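PDB 4XWW: DR2417 from Deinococcus radiodurans, which degrades RNA as a metal-dependent 5'-3' exonuclease of the metallo-beta-lactamase superfamily, and probably takes part in rRNA maturation and possibly in mRNA decay. Local coordinates for residues 250-255 / 284-289; 263-268 / 289-294. All blocks are in the same frame, centred on the assembly; numbering follows the deposited sequence.

Contact 1: residues 250-255 / 284-289; sequences YRIQNI and GHMNPP
A single side-chain amide, that of Q253, grips both backbone polar groups of one loop residue, N287. Its OE1 accepts from N287 N at 2.7 Å, with an N-H...O angle of 167°, while its NE2 donates to N287 O at 3.0 Å. The loop backbone is thus paired much as a strand would pair it, though by a side chain reaching off helix 249-261. In the NE2 bond the acceptor N287 O lies almost in the amide plane of Q253, yet NE2 stands well above the carbonyl plane of N287; N287 N approaches OE1 tilted 29° from the plane of the Q253 side-chain carbonyl. CG of Q253 is anti to the backbone N (chi1 176°) and the chain bends at chi2, which turns the amide to present both ends to N287. A second bond from NE2 to D257, one turn along the helix, helps fix which end of the amide is which. One helix residue earlier, I252 CG2 meets M286 CE at 3.9 Å, and M286 continues onto A277 and A280 of helix 271-282. The loop leaves that helix through a Schellman motif with G284 as C-prime residue; this is helix-to-loop packing within the beta-CASP domain.

Contact 2: residues 263-268 / 289-294; sequences GRRVVM and PEPFLT
Mixed polar and apolar packing joins strand 265-269, an outermost strand of the five-stranded parallel sheet, to the loop that follows helix 271-282. R265 reaches across, and at its guanidinium E290 OE2 lies over one face and L293 CG over the opposite face, both offset toward the rim. The E290 contact is a salt bridge of charges alone, NE to OE2 at 3.5 Å, because the oxygen lies well out of the guanidinium plane; E290 OE1 bonds instead to H260 and to a water shared with R264 O. Within its plane the guanidinium gives NH2 to P291 O at 2.9 Å, and a second water links NE, V266 N and P291 O. Bends at chi2 and chi3 (both near -60°) fold the arginine back to these partners. Beside it, L293 N donates to V266 O at 2.9 Å, nearly in line with the carbonyl. In this beta-CASP sheet, V267 bonds through its backbone to L307 and V309 of strand 306-310, so the loop attaches along the strand's other edge. There V267 CA approaches L293 O at 3.4 Å, and a third water bridges M268 N to L293 O. Farther along, M268 CG sits over the centre of the F292 ring, 3.5 Å from its centroid, as a CH-pi contact. The sulfur SD follows obliquely at 4.3 Å from that centroid, a Met-aromatic contact.

How the contacts relate
Contacts 1 and 2, with centres about 12 Å apart, follow each other along one loop, 284-294, and meet at P289: the loop is held first to helix 249-261, then to strand 265-269, which follows that helix in the chain. Their apolar parts merge: I252 CG2 lies 4.0 Å from M268 CE, and M286 SD 4.2 Å from F292 CZ. Contact 1 is nearer the catalytic region: the side chain of H285 is about 10 Å from that of the zinc ligand H84. The nearest atoms of contacts 1 and 2 are about 7 Å and 9 Å from the bound RNA. F245, which binds UMP, has its side chain about 7 Å from that of I252 and about 11 Å from that of M268.

Contact 1: residues 250-255 / 284-289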
loop_
_atom_site.group_PDB
_atom_site.type_symbol
_atom_site.label_atom_id
_atom_site.label_comp_id
_atom_site.label_asym_id
_atom_site.label_seq_id
_atom_site.Cartn_x
_atom_site.Cartn_y
_atom_site.Cartn_z
ATOM N N TYR A 250 16.157 -0.713 22.575
ATOM C CA TYR A 250 17.519 -0.202 22.352
ATOM C C TYR A 250 17.517 1.208 21.752
ATOM O O TYR A 250 18.215 2.102 22.236
ATOM C CB TYR A 250 18.322 -1.107 21.424
ATOM C CG TYR A 250 18.466 -2.527 21.894
ATOM C CD1 TYR A 250 18.698 -2.833 23.240
ATOM C CD2 TYR A 250 18.382 -3.569 20.988
ATOM C CE1 TYR A 250 18.831 -4.174 23.656
ATOM C CE2 TYR A 250 18.521 -4.880 21.384
ATOM C CZ TYR A 250 18.744 -5.181 22.706
ATOM O OH TYR A 250 18.864 -6.506 23.049
ATOM N N ARG A 251 16.774 1.367 20.662
ATOM C CA ARG A 251 16.588 2.666 19.999
ATOM C C ARG A 251 16.158 3.753 20.989
ATOM O O ARG A 251 16.753 4.843 21.046
ATOM C CB ARG A 251 15.551 2.521 18.884
ATOM C CG ARG A 251 15.310 3.777 17.996
ATOM C CD ARG A 251 16.338 3.926 16.867
ATOM N NE ARG A 251 16.506 2.707 16.083
ATOM C CZ ARG A 251 15.731 2.321 15.071
ATOM N NH1 ARG A 251 14.706 3.090 14.655
ATOM N NH2 ARG A 251 16.011 1.169 14.453
ATOM N N ILE A 252 15.119 3.463 21.762
ATOM C CA ILE A 252 14.602 4.447 22.700
ATOM C C ILE A 252 15.620 4.747 23.802
ATOM O O ILE A 252 15.824 5.902 24.159
ATOM C CB ILE A 252 13.270 3.992 23.305
ATOM C CG1 ILE A 252 12.224 3.907 22.186
ATOM C CG2 ILE A 252 12.817 4.982 24.355
ATOM C CD1 ILE A 252 10.912 3.225 22.578
ATOM N N GLN A 253 16.278 3.724 24.336
ATOM C CA GLN A 253 17.276 3.984 25.378
ATOM C C GLN A 253 18.389 4.881 24.837
ATOM O O GLN A 253 18.807 5.841 25.489
ATOM C CB GLN A 253 17.889 2.689 25.914
ATOM C CG GLN A 253 19.009 2.944 26.930
ATOM C CD GLN A 253 18.493 3.489 28.256
ATOM O OE1 GLN A 253 17.449 3.064 28.751
ATOM N NE2 GLN A 253 19.247 4.409 28.857
ATOM N N ASN A 254 18.859 4.577 23.637
ATOM C CA ASN A 254 19.909 5.405 23.043
ATOM C C ASN A 254 19.433 6.844 22.827
ATOM O O ASN A 254 20.205 7.785 22.988
ATOM C CB ASN A 254 20.398 4.777 21.733
ATOM C CG ASN A 254 21.163 3.475 21.959
ATOM O OD1 ASN A 254 21.747 3.253 23.028
ATOM N ND2 ASN A 254 21.190 2.625 20.940
ATOM N N ILE A 255 18.150 7.020 22.524
ATOM C CA ILE A 255 17.589 8.362 22.401
ATOM C C ILE A 255 17.536 9.057 23.774
ATOM O O ILE A 255 17.813 10.252 23.883
ATOM C CB ILE A 255 16.187 8.314 21.753
ATOM C CG1 ILE A 255 16.322 7.866 20.290
ATOM C CG2 ILE A 255 15.446 9.653 21.932
ATOM C CD1 ILE A 255 15.024 7.321 19.725
ATOM N N GLY A 284 14.949 -4.144 33.653
ATOM C CA GLY A 284 16.295 -3.602 33.601
ATOM C C GLY A 284 16.865 -3.222 32.246
ATOM O O GLY A 284 18.055 -2.921 32.139
ATOM N N HIS A 285 16.032 -3.215 31.207
ATOM C CA HIS A 285 16.523 -2.905 29.869
ATOM C C HIS A 285 16.469 -1.424 29.539
ATOM O O HIS A 285 17.120 -0.974 28.609
ATOM C CB HIS A 285 15.737 -3.692 28.816
ATOM C CG HIS A 285 15.866 -5.169 28.982
ATOM N ND1 HIS A 285 17.026 -5.851 28.700
ATOM C CD2 HIS A 285 14.979 -6.101 29.421
ATOM C CE1 HIS A 285 16.861 -7.137 28.963
ATOM N NE2 HIS A 285 15.622 -7.312 29.395
ATOM N N MET A 286 15.688 -0.678 30.308
ATOM C CA MET A 286 15.566 0.760 30.087
ATOM C C MET A 286 15.867 1.508 31.371
ATOM O O MET A 286 15.284 1.216 32.412
ATOM C CB MET A 286 14.175 1.125 29.584
ATOM C CG MET A 286 14.060 2.574 29.094
ATOM S SD MET A 286 12.385 3.008 28.587
ATOM C CE MET A 286 12.302 2.161 26.991
ATOM N N ASN A 287 16.768 2.481 31.276
ATOM C CA ASN A 287 17.215 3.250 32.423
ATOM C C ASN A 287 17.339 4.725 32.056
ATOM O O ASN A 287 18.376 5.171 31.581
ATOM C CB ASN A 287 18.550 2.703 32.937
ATOM C CG ASN A 287 18.468 1.236 33.321
ATOM O OD1 ASN A 287 18.028 0.902 34.422
ATOM N ND2 ASN A 287 18.888 0.351 32.415
ATOM N N PRO A 288 16.261 5.483 32.250
ATOM C CA PRO A 288 16.273 6.901 31.886
ATOM C C PRO A 288 17.254 7.656 32.775
ATOM O O PRO A 288 17.170 7.545 33.995
ATOM C CB PRO A 288 14.827 7.357 32.138
ATOM C CG PRO A 288 14.027 6.094 32.241
ATOM C CD PRO A 288 14.953 5.045 32.755
ATOM N N PRO A 289 18.183 8.399 32.164
ATOM C CA PRO A 289 19.208 9.124 32.919
ATOM C C PRO A 289 18.602 10.291 33.700
ATOM O O PRO A 289 19.158 10.728 34.707
ATOM C CB PRO A 289 20.175 9.608 31.833
ATOM C CG PRO A 289 19.394 9.554 30.552
ATOM C CD PRO A 289 18.407 8.453 30.709
#

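Contact 2: residues 263-268 / 289-294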
loop_
_atom_site.group_PDB
_atom_site.type_symbol
_atom_site.label_atom_id
_atom_site.label_comp_id
_atom_site.label_asym_id
_atom_site.label_seq_id
_atom_site.Cartn_x
_atom_site.Cartn_y
_atom_site.Cartn_z
ATOM N N GLY A 263 20.943 18.143 26.372
ATOM C CA GLY A 263 20.223 19.113 27.183
ATOM C C GLY A 263 18.714 19.134 26.997
ATOM O O GLY A 263 18.061 20.145 27.295
ATOM N N ARG A 264 18.157 18.018 26.533
ATOM C CA ARG A 264 16.708 17.904 26.337
ATOM C C ARG A 264 16.063 16.920 27.324
ATOM O O ARG A 264 16.601 15.846 27.578
ATOM C CB ARG A 264 16.394 17.466 24.901
ATOM C CG ARG A 264 16.855 18.464 23.860
ATOM C CD ARG A 264 16.557 17.969 22.449
ATOM N NE ARG A 264 16.914 18.966 21.438
ATOM C CZ ARG A 264 16.062 19.828 20.883
ATOM N NH1 ARG A 264 14.778 19.819 21.227
ATOM N NH2 ARG A 264 16.494 20.707 19.970
ATOM N N ARG A 265 14.896 17.286 27.848
ATOM C CA ARG A 265 14.117 16.377 28.693
ATOM C C ARG A 265 13.140 15.613 27.819
ATOM O O ARG A 265 12.763 16.092 26.750
ATOM C CB ARG A 265 13.366 17.133 29.787
ATOM C CG ARG A 265 14.238 17.954 30.749
ATOM C CD ARG A 265 15.209 17.052 31.496
ATOM N NE ARG A 265 14.519 16.065 32.326
ATOM C CZ ARG A 265 14.151 16.281 33.590
ATOM N NH1 ARG A 265 14.400 17.452 34.180
ATOM N NH2 ARG A 265 13.526 15.328 34.269
ATOM N N VAL A 266 12.733 14.428 28.264
ATOM C CA VAL A 266 11.983 13.527 27.401
ATOM C C VAL A 266 10.555 13.303 27.899
ATOM O O VAL A 266 10.323 13.109 29.092
ATOM C CB VAL A 266 12.716 12.177 27.279
ATOM C CG1 VAL A 266 11.939 11.188 26.400
ATOM C CG2 VAL A 266 14.104 12.409 26.691
ATOM N N VAL A 267 9.607 13.351 26.967
ATOM C CA VAL A 267 8.216 13.012 27.249
ATOM C C VAL A 267 7.894 11.758 26.466
ATOM O O VAL A 267 8.107 11.706 25.253
ATOM C CB VAL A 267 7.213 14.115 26.824
ATOM C CG1 VAL A 267 5.782 13.684 27.138
ATOM C CG2 VAL A 267 7.503 15.438 27.504
ATOM N N MET A 268 7.388 10.749 27.158
ATOM C CA MET A 268 6.930 9.540 26.493
ATOM C C MET A 268 5.441 9.709 26.238
ATOM O O MET A 268 4.662 9.891 27.173
ATOM C CB MET A 268 7.224 8.300 27.341
ATOM C CG MET A 268 8.713 8.096 27.666
ATOM S SD MET A 268 9.729 7.527 26.280
ATOM C CE MET A 268 9.353 5.765 26.293
ATOM N N PRO A 289 18.183 8.399 32.164
ATOM C CA PRO A 289 19.208 9.124 32.919
ATOM C C PRO A 289 18.602 10.291 33.700
ATOM O O PRO A 289 19.158 10.728 34.707
ATOM C CB PRO A 289 20.175 9.608 31.833
ATOM C CG PRO A 289 19.394 9.554 30.552
ATOM C CD PRO A 289 18.407 8.453 30.709
ATOM N N GLU A 290 17.477 10.802 33.213
ATOM C CA GLU A 290 16.661 11.748 33.965
ATOM C C GLU A 290 15.222 11.272 33.903
ATOM O O GLU A 290 14.826 10.641 32.919
ATOM C CB GLU A 290 16.766 13.170 33.401
ATOM C CG GLU A 290 18.144 13.798 33.485
ATOM C CD GLU A 290 18.183 15.187 32.864
ATOM O OE1 GLU A 290 18.566 15.308 31.677
ATOM O OE2 GLU A 290 17.829 16.160 33.560
ATOM N N PRO A 291 14.431 11.581 34.940
ATOM C CA PRO A 291 13.011 11.210 34.931
ATOM C C PRO A 291 12.255 11.695 33.689
ATOM O O PRO A 291 12.493 12.817 33.220
ATOM C CB PRO A 291 12.475 11.894 36.182
ATOM C CG PRO A 291 13.662 11.895 37.126
ATOM C CD PRO A 291 14.869 12.093 36.260
ATOM N N PHE A 292 11.365 10.858 33.157
ATOM C CA PHE A 292 10.410 11.322 32.148
ATOM C C PHE A 292 9.587 12.492 32.678
ATOM O O PHE A 292 9.261 12.549 33.870
ATOM C CB PHE A 292 9.461 10.198 31.729
ATOM C CG PHE A 292 10.143 9.039 31.075
ATOM C CD1 PHE A 292 11.024 9.232 30.022
ATOM C CD2 PHE A 292 9.902 7.757 31.513
ATOM C CE1 PHE A 292 11.654 8.143 29.422
ATOM C CE2 PHE A 292 10.531 6.668 30.921
ATOM C CZ PHE A 292 11.405 6.865 29.875
ATOM N N LEU A 293 9.249 13.425 31.791
ATOM C CA LEU A 293 8.347 14.529 32.118
ATOM C C LEU A 293 7.029 14.383 31.363
ATOM O O LEU A 293 6.955 13.637 30.389
ATOM C CB LEU A 293 8.986 15.880 31.778
ATOM C CG LEU A 293 10.213 16.374 32.540
ATOM C CD1 LEU A 293 10.588 17.785 32.088
ATOM C CD2 LEU A 293 9.961 16.353 34.028
ATOM N N THR A 294 5.998 15.097 31.809
ATOM C CA THR A 294 4.741 15.149 31.074
ATOM C C THR A 294 4.765 16.313 30.101
ATOM O O THR A 294 5.607 17.202 30.203
ATOM C CB THR A 294 3.521 15.328 31.986
ATOM O OG1 THR A 294 3.615 16.586 32.656
ATOM C CG2 THR A 294 3.444 14.210 33.007
HETATM O O HOH W 1 16.979 14.023 29.657
HETATM O O HOH W 2 13.853 13.683 30.873
HETATM O O HOH W 3 6.449 11.034 30.007
#